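PDB 3MDQ: exopolyphosphatase from Cytophaga hutchinsonii, which probably releases terminal phosphate from inorganic polyphosphate chains by hydrolysis. Local coordinates for residues Q223-K228 with F244-K249; L217-I222 with I229-Q234; S211-T216 with C278-V283. All coordinates share one frame; numbering follows the deposited sequence. Where two conformers were deposited one is given.

Contact 1: residues Q223-K228 with F244-K249; sequences QHHREK and FNRLRK
A guanidinium-imidazole stack joins the C-terminal end of helix 212-225 to helix 241-253 on the surface of this actin-like ATPase fold: R246 of the second helix lays its flat end on H224 of the first. The two planes are only 4° apart and their centres 3.6 Å, with R246 CZ 3.4 Å from H224 ND1. The side chains come from opposite directions, each with CG anti to the backbone N. A bend in the arginine at chi3 (76°) turns the guanidinium flat against the ring. R246 CD, just before it, makes a CH-pi contact over the same ring, 3.8 Å from the centroid. The plane of R246 is also held by its nitrogens: NH1 forms a salt bridge with D243, and NH2 bonds to N221. In one of its two conformers H225 also bonds through NE2 to D243. Just beyond, the helix closes in a Schellman motif, where R226 takes a positive phi and its N reaches Q223 O at 3.1 Å. At the inner end of the stack R246 NH2 comes to 3.4 Å from H224 CB, where the imidazole leaves its backbone.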
# COMPACT_ATOMS: atom_id res chain seq x y z
N GLN A 223 0.81 -19.77 -6.16
CA GLN A 223 0.34 -20.48 -7.35
C GLN A 223 1.49 -21.23 -8.00
O GLN A 223 1.34 -22.40 -8.37
CB GLN A 223 -0.31 -19.52 -8.33
CG GLN A 223 -1.05 -20.17 -9.51
CD GLN A 223 -2.07 -21.24 -9.07
OE1 GLN A 223 -3.15 -20.93 -8.54
NE2 GLN A 223 -1.72 -22.51 -9.29
N HIS A 224 2.66 -20.60 -8.11
CA HIS A 224 3.80 -21.25 -8.73
C HIS A 224 4.23 -22.50 -7.99
O HIS A 224 4.59 -23.49 -8.63
CB HIS A 224 4.97 -20.28 -8.85
CG HIS A 224 6.17 -20.87 -9.52
ND1 HIS A 224 7.25 -21.33 -8.81
CD2 HIS A 224 6.44 -21.09 -10.82
CE1 HIS A 224 8.14 -21.81 -9.65
NE2 HIS A 224 7.69 -21.67 -10.88
N HIS A 225 4.22 -22.46 -6.66
CA HIS A 225 4.61 -23.62 -5.85
C HIS A 225 3.45 -24.57 -5.53
O HIS A 225 3.66 -25.56 -4.83
CB HIS A 225 5.27 -23.17 -4.55
CG HIS A 225 6.61 -22.55 -4.74
ND1 HIS A 225 7.58 -23.10 -5.56
CD2 HIS A 225 7.16 -21.43 -4.19
CE1 HIS A 225 8.66 -22.34 -5.53
NE2 HIS A 225 8.43 -21.32 -4.71
N ARG A 226 2.26 -24.28 -6.05
CA ARG A 226 1.06 -25.07 -5.74
C ARG A 226 0.89 -25.26 -4.23
O ARG A 226 0.62 -26.36 -3.76
CB ARG A 226 1.12 -26.41 -6.48
CG ARG A 226 1.39 -26.24 -7.98
N GLU A 227 1.06 -24.18 -3.48
CA GLU A 227 0.88 -24.19 -2.06
C GLU A 227 -0.63 -24.09 -1.79
O GLU A 227 -1.35 -23.38 -2.48
CB GLU A 227 1.67 -23.02 -1.41
CG GLU A 227 3.21 -23.23 -1.47
CD GLU A 227 4.08 -21.94 -1.32
OE1 GLU A 227 3.56 -20.84 -1.21
OE2 GLU A 227 5.33 -22.00 -1.36
N LYS A 228 -1.15 -24.86 -0.83
CA LYS A 228 -2.58 -24.72 -0.50
C LYS A 228 -2.72 -23.66 0.59
O LYS A 228 -3.00 -23.98 1.73
CB LYS A 228 -3.19 -26.06 -0.03
N PHE A 244 11.69 -14.32 -5.18
CA PHE A 244 11.58 -12.92 -5.61
C PHE A 244 12.28 -12.73 -6.94
O PHE A 244 11.74 -12.08 -7.86
CB PHE A 244 12.18 -11.92 -4.60
CG PHE A 244 12.16 -10.53 -5.11
CD1 PHE A 244 10.97 -9.83 -5.19
CD2 PHE A 244 13.32 -9.96 -5.62
CE1 PHE A 244 10.95 -8.55 -5.70
CE2 PHE A 244 13.28 -8.68 -6.17
CZ PHE A 244 12.10 -8.00 -6.20
N ASN A 245 13.47 -13.27 -7.08
CA ASN A 245 14.18 -13.07 -8.35
C ASN A 245 13.52 -13.77 -9.54
O ASN A 245 13.58 -13.26 -10.67
CB ASN A 245 15.66 -13.41 -8.19
CG ASN A 245 16.42 -12.32 -7.43
OD1 ASN A 245 16.30 -11.10 -7.71
ND2 ASN A 245 17.22 -12.75 -6.47
N ARG A 246 12.85 -14.89 -9.33
CA ARG A 246 12.05 -15.51 -10.39
C ARG A 246 10.90 -14.60 -10.80
O ARG A 246 10.67 -14.38 -12.01
CB ARG A 246 11.49 -16.87 -9.96
CG ARG A 246 10.79 -17.65 -11.09
CD ARG A 246 9.89 -18.77 -10.56
NE ARG A 246 8.63 -18.26 -10.02
CZ ARG A 246 8.33 -18.13 -8.72
NH1 ARG A 246 9.16 -18.50 -7.75
NH2 ARG A 246 7.14 -17.65 -8.38
N LEU A 247 10.22 -14.04 -9.81
CA LEU A 247 9.10 -13.16 -10.10
C LEU A 247 9.58 -11.90 -10.77
O LEU A 247 8.92 -11.40 -11.69
CB LEU A 247 8.37 -12.79 -8.80
CG LEU A 247 7.62 -13.94 -8.11
CD1 LEU A 247 7.27 -13.62 -6.62
CD2 LEU A 247 6.37 -14.28 -8.98
N ARG A 248 10.71 -11.37 -10.34
CA ARG A 248 11.29 -10.16 -10.93
C ARG A 248 11.61 -10.40 -12.40
O ARG A 248 11.23 -9.59 -13.26
CB ARG A 248 12.54 -9.74 -10.16
CG ARG A 248 13.29 -8.57 -10.79
CD ARG A 248 14.60 -8.28 -10.04
NE ARG A 248 15.59 -9.33 -10.17
CZ ARG A 248 16.30 -9.61 -11.26
NH1 ARG A 248 16.14 -8.89 -12.36
NH2 ARG A 248 17.17 -10.61 -11.26
N LYS A 249 12.25 -11.51 -12.69
CA LYS A 249 12.65 -11.78 -14.07
C LYS A 249 11.39 -11.93 -14.94
O LYS A 249 11.30 -11.38 -16.06
CB LYS A 249 13.54 -13.02 -14.15
CG LYS A 249 14.92 -12.78 -13.69
CD LYS A 249 15.68 -14.12 -13.64
CE LYS A 249 17.13 -13.97 -13.24
NZ LYS A 249 17.72 -15.29 -12.85

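Contact 2: residues L217-I222 with I229-Q234; sequences LAEMNI and IALEKQ
The flat group in play is the peptide carbonyl of I229, whose O lies 3.8 Å from I222 CG2. That is a van der Waals approach of a methyl to an oxygen. A second flat group, the carboxylate of E219, ends a chain that is touched further back: L231 CD2 lies 3.8 Å from E219 CG, one carbon short of the carboxylate. The side chain of E219, modelled in two conformers, comes within about 5 Å of a bound sulfate.

The leucine works as a fork. Its CG sits anti to the backbone N (chi1 -150°), which sends both methyls to the helix: CD2 reaches A218 CB at 3.9 Å as well as the glutamate, while CD1 meets I222 CD1 at 4.1 Å. Segment 217-222 is part of helix 212-225, and 229-234 of the connection from it to strand 236-240 in the second domain of the actin-like fold. After the helix the chain turns back along it, makes a short 3-10 turn at 231-233 and enters the edge strand of the six-stranded sheet. Y237 of that strand touches A218, I222 and L231, so the sheet backs the same apolar cluster.

I222 is buried and takes the largest share of the contact. With chi2 extended (162°) CD1 is carried away from the backbone, where it meets two partners, I229 CG2 at 3.8 Å and the leucine. The two isoleucine side chains cross at about a right angle, so the tip of I222 rests against the branch methyl of I229.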
# COMPACT_ATOMS: atom_id res chain seq x y z
N LEU A 217 2.64 -10.53 -5.31
CA LEU A 217 3.84 -11.35 -5.39
C LEU A 217 3.65 -12.63 -4.58
O LEU A 217 4.01 -13.72 -5.04
CB LEU A 217 5.11 -10.61 -4.94
CG LEU A 217 5.47 -9.37 -5.78
CD1 LEU A 217 6.64 -8.63 -5.13
CD2 LEU A 217 5.76 -9.82 -7.24
N ALA A 218 3.11 -12.50 -3.38
CA ALA A 218 2.83 -13.66 -2.57
C ALA A 218 1.87 -14.62 -3.28
O ALA A 218 2.11 -15.83 -3.34
CB ALA A 218 2.29 -13.26 -1.21
N GLU A 219 0.78 -14.08 -3.82
CA GLU A 219 -0.21 -14.92 -4.47
C GLU A 219 0.38 -15.63 -5.69
O GLU A 219 0.10 -16.80 -5.90
CB GLU A 219 -1.46 -14.11 -4.85
CG GLU A 219 -2.32 -13.73 -3.64
CD GLU A 219 -3.51 -12.82 -3.98
OE1 GLU A 219 -3.60 -12.32 -5.11
OE2 GLU A 219 -4.35 -12.59 -3.09
N MSE A 220 1.22 -14.94 -6.46
CA MSE A 220 1.90 -15.55 -7.62
C MSE A 220 2.80 -16.67 -7.17
O MSE A 220 2.87 -17.70 -7.81
CB MSE A 220 2.72 -14.51 -8.40
CG MSE A 220 1.90 -13.54 -9.17
SE MSE A 220 2.85 -12.11 -10.00
CE MSE A 220 3.63 -13.14 -11.45
N ASN A 221 3.50 -16.49 -6.05
CA ASN A 221 4.42 -17.49 -5.58
C ASN A 221 3.69 -18.73 -5.07
O ASN A 221 4.16 -19.86 -5.24
CB ASN A 221 5.31 -16.94 -4.48
CG ASN A 221 6.63 -17.70 -4.37
OD1 ASN A 221 7.34 -17.85 -5.38
ND2 ASN A 221 6.93 -18.20 -3.17
N ILE A 222 2.58 -18.49 -4.40
CA ILE A 222 1.72 -19.57 -3.93
C ILE A 222 1.25 -20.43 -5.10
O ILE A 222 1.32 -21.65 -5.06
CB ILE A 222 0.54 -19.00 -3.11
CG1 ILE A 222 1.04 -18.52 -1.74
CG2 ILE A 222 -0.61 -20.01 -2.94
CD1 ILE A 222 0.06 -17.55 -1.07
N ILE A 229 -2.48 -22.39 0.22
CA ILE A 229 -2.43 -21.29 1.18
C ILE A 229 -3.40 -20.19 0.78
O ILE A 229 -3.27 -19.59 -0.30
CB ILE A 229 -1.01 -20.65 1.27
CG1 ILE A 229 0.00 -21.62 1.88
CG2 ILE A 229 -1.06 -19.35 2.07
CD1 ILE A 229 1.42 -21.04 1.97
N ALA A 230 -4.36 -19.93 1.66
CA ALA A 230 -5.22 -18.75 1.57
C ALA A 230 -4.55 -17.59 2.32
O ALA A 230 -4.49 -17.57 3.55
CB ALA A 230 -6.60 -19.04 2.14
N LEU A 231 -4.07 -16.62 1.57
CA LEU A 231 -3.42 -15.46 2.16
C LEU A 231 -4.37 -14.69 3.10
O LEU A 231 -3.93 -14.11 4.07
CB LEU A 231 -2.89 -14.58 1.03
CG LEU A 231 -1.66 -13.73 1.25
CD1 LEU A 231 -0.49 -14.57 1.74
CD2 LEU A 231 -1.38 -12.95 -0.03
N GLU A 232 -5.68 -14.74 2.82
CA GLU A 232 -6.72 -14.25 3.75
C GLU A 232 -6.73 -14.87 5.16
O GLU A 232 -7.25 -14.28 6.10
CB GLU A 232 -8.14 -14.40 3.12
CG GLU A 232 -8.45 -15.81 2.54
N LYS A 233 -6.17 -16.07 5.32
CA LYS A 233 -6.24 -16.76 6.60
C LYS A 233 -4.93 -16.73 7.39
O LYS A 233 -4.80 -17.42 8.39
CB LYS A 233 -6.67 -18.22 6.35
CG LYS A 233 -8.04 -18.36 5.69
CD LYS A 233 -8.41 -19.84 5.47
N GLN A 234 -3.94 -15.94 6.94
CA GLN A 234 -2.72 -15.76 7.73
C GLN A 234 -2.24 -14.33 7.55
O GLN A 234 -2.60 -13.67 6.57
CB GLN A 234 -1.65 -16.80 7.35
CG GLN A 234 -1.13 -16.72 5.94
CD GLN A 234 -0.27 -17.93 5.59
OE1 GLN A 234 -0.76 -19.09 5.59
NE2 GLN A 234 1.02 -17.70 5.31

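Contact 3: residues S211-T216 with C278-V283; sequences SGTFDT and CLIEHV
I280 points from helix 267-286 toward helix 212-225, and its side chain can be followed atom by atom. CB makes no close approach to segment 211-216. From it the two branches part: CG2, anti to the backbone N, goes to the F244 side of the helix, while CG1, anti to the carbonyl carbon (chi1 -61°), sets off toward F214. CG1 lies 3.7 Å from F214 CZ. One bond further, with chi2 extended at 167°, CD1 arrives at the far end of the phenyl ring, 3.6 Å from F214 CZ and 3.7 Å from F214 CE1. The approach to the ring is oblique, and it favours one side of CZ, since F214 CE2 is farther from I280 CD1, at 4.2 Å. CD1 also has T213 CG2 beside it at 4.2 Å, a looser touch, the two side chains running alongside in opposite senses.

This is helix-to-helix packing on one side of the six-stranded sheet in the second domain of the actin-like fold. Strand 133-138 supplies the layer beneath: M136 and I138 touch F214, and I138 reaches I280 too. All three residues that meet here are buried.

F214 gets its ring into place with CG anti to its own carbonyl carbon (chi1 -77°). Its CB does not point straight at helix 267-286, and it is the length of the ring that brings CZ and CE1 across to the isoleucine. T213, one residue earlier and besides touching I280, packs on M272, V273 and A276 of helix 267-286, and its side chain comes within about 4 Å of a bound sulfate.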
# COMPACT_ATOMS: atom_id res chain seq x y z
N SER A 211 0.89 -4.16 1.20
CA SER A 211 -0.05 -3.61 0.24
C SER A 211 -0.05 -4.37 -1.06
O SER A 211 0.54 -5.47 -1.13
CB SER A 211 0.13 -2.11 0.11
OG SER A 211 -0.52 -1.49 1.19
N GLY A 212 -0.70 -3.86 -2.10
CA GLY A 212 -1.15 -4.69 -3.20
C GLY A 212 -0.06 -5.38 -3.98
O GLY A 212 -0.23 -6.55 -4.38
N THR A 213 1.01 -4.68 -4.28
CA THR A 213 2.12 -5.27 -5.04
C THR A 213 2.66 -6.50 -4.30
O THR A 213 2.81 -7.58 -4.87
CB THR A 213 3.24 -4.30 -5.31
OG1 THR A 213 2.75 -3.26 -6.18
CG2 THR A 213 4.42 -4.97 -6.00
N PHE A 214 2.94 -6.34 -3.02
CA PHE A 214 3.46 -7.45 -2.25
C PHE A 214 2.45 -8.59 -2.10
O PHE A 214 2.83 -9.76 -2.16
CB PHE A 214 3.97 -6.95 -0.90
CG PHE A 214 5.31 -6.26 -0.98
CD1 PHE A 214 6.48 -6.99 -1.08
CD2 PHE A 214 5.41 -4.86 -0.89
CE1 PHE A 214 7.70 -6.37 -1.14
CE2 PHE A 214 6.63 -4.23 -0.93
CZ PHE A 214 7.79 -4.96 -1.05
N ASP A 215 1.17 -8.28 -1.95
CA ASP A 215 0.13 -9.32 -1.87
C ASP A 215 0.12 -10.11 -3.16
O ASP A 215 0.05 -11.34 -3.15
CB ASP A 215 -1.27 -8.73 -1.65
CG ASP A 215 -1.45 -8.07 -0.30
OD1 ASP A 215 -0.67 -8.33 0.62
OD2 ASP A 215 -2.44 -7.28 -0.16
N THR A 216 0.22 -9.40 -4.30
CA THR A 216 0.24 -10.08 -5.60
C THR A 216 1.47 -10.98 -5.77
O THR A 216 1.37 -12.11 -6.29
CB THR A 216 0.07 -9.09 -6.77
OG1 THR A 216 -1.29 -8.63 -6.76
CG2 THR A 216 0.35 -9.74 -8.13
N CYS A 278 11.08 -3.10 -9.68
CA CYS A 278 12.39 -2.45 -9.80
C CYS A 278 12.73 -1.73 -8.51
O CYS A 278 13.87 -1.75 -8.09
CB CYS A 278 12.40 -1.46 -10.96
SG CYS A 278 12.44 -2.31 -12.55
N LEU A 279 11.77 -1.04 -7.91
CA LEU A 279 12.00 -0.36 -6.62
C LEU A 279 12.33 -1.36 -5.52
O LEU A 279 13.24 -1.13 -4.72
CB LEU A 279 10.79 0.49 -6.21
CG LEU A 279 10.88 1.24 -4.90
CD1 LEU A 279 12.12 2.14 -4.90
CD2 LEU A 279 9.59 2.02 -4.64
N ILE A 280 11.63 -2.48 -5.48
CA ILE A 280 11.91 -3.50 -4.47
C ILE A 280 13.34 -4.04 -4.64
O ILE A 280 14.09 -4.17 -3.65
CB ILE A 280 10.89 -4.67 -4.52
CG1 ILE A 280 9.47 -4.18 -4.25
CG2 ILE A 280 11.26 -5.75 -3.46
CD1 ILE A 280 8.36 -5.24 -4.61
N GLU A 281 13.72 -4.34 -5.88
CA GLU A 281 15.07 -4.80 -6.16
C GLU A 281 16.07 -3.75 -5.66
O GLU A 281 17.03 -4.09 -4.95
CB GLU A 281 15.25 -5.12 -7.65
CG GLU A 281 16.66 -5.48 -8.06
CD GLU A 281 17.09 -6.86 -7.68
OE1 GLU A 281 16.33 -7.60 -7.05
OE2 GLU A 281 18.24 -7.20 -8.03
N HIS A 282 15.82 -2.48 -5.98
CA HIS A 282 16.71 -1.41 -5.57
C HIS A 282 16.91 -1.42 -4.06
O HIS A 282 18.03 -1.33 -3.57
CB HIS A 282 16.12 -0.07 -6.01
CG HIS A 282 17.07 1.07 -5.89
ND1 HIS A 282 17.82 1.49 -6.95
CD2 HIS A 282 17.38 1.87 -4.85
CE1 HIS A 282 18.59 2.50 -6.56
NE2 HIS A 282 18.36 2.74 -5.29
N VAL A 283 15.80 -1.54 -3.33
CA VAL A 283 15.86 -1.56 -1.85
C VAL A 283 16.56 -2.81 -1.31
O VAL A 283 17.37 -2.73 -0.39
CB VAL A 283 14.44 -1.39 -1.25
CG1 VAL A 283 14.48 -1.53 0.31
CG2 VAL A 283 13.87 -0.03 -1.66

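How the contacts relate
Helix 212-225 runs through all three contacts: contact 3 uses buried side chains of its first turn, contact 2 its middle, contact 1 its exposed end. Centres of contacts 1 and 2 are about 10 Å apart, and E227 N probably bonds to I222 O at 3.0 Å. Helix 241-253 packs alongside, L247 CD2 lying 3.7 Å from M220 CB. Contacts 2 and 3, about 15 Å apart between centres, meet through L217 CD1 and I280 CD1 at 3.8 Å. F244 CE1, 3.6 Å from I280 CG2, links contacts 1 and 3. Bound sulfate lies near E219 in contact 2 and near T213 in contact 3; such ions probably come from the crystallisation liquor but may mark an anion-binding pocket.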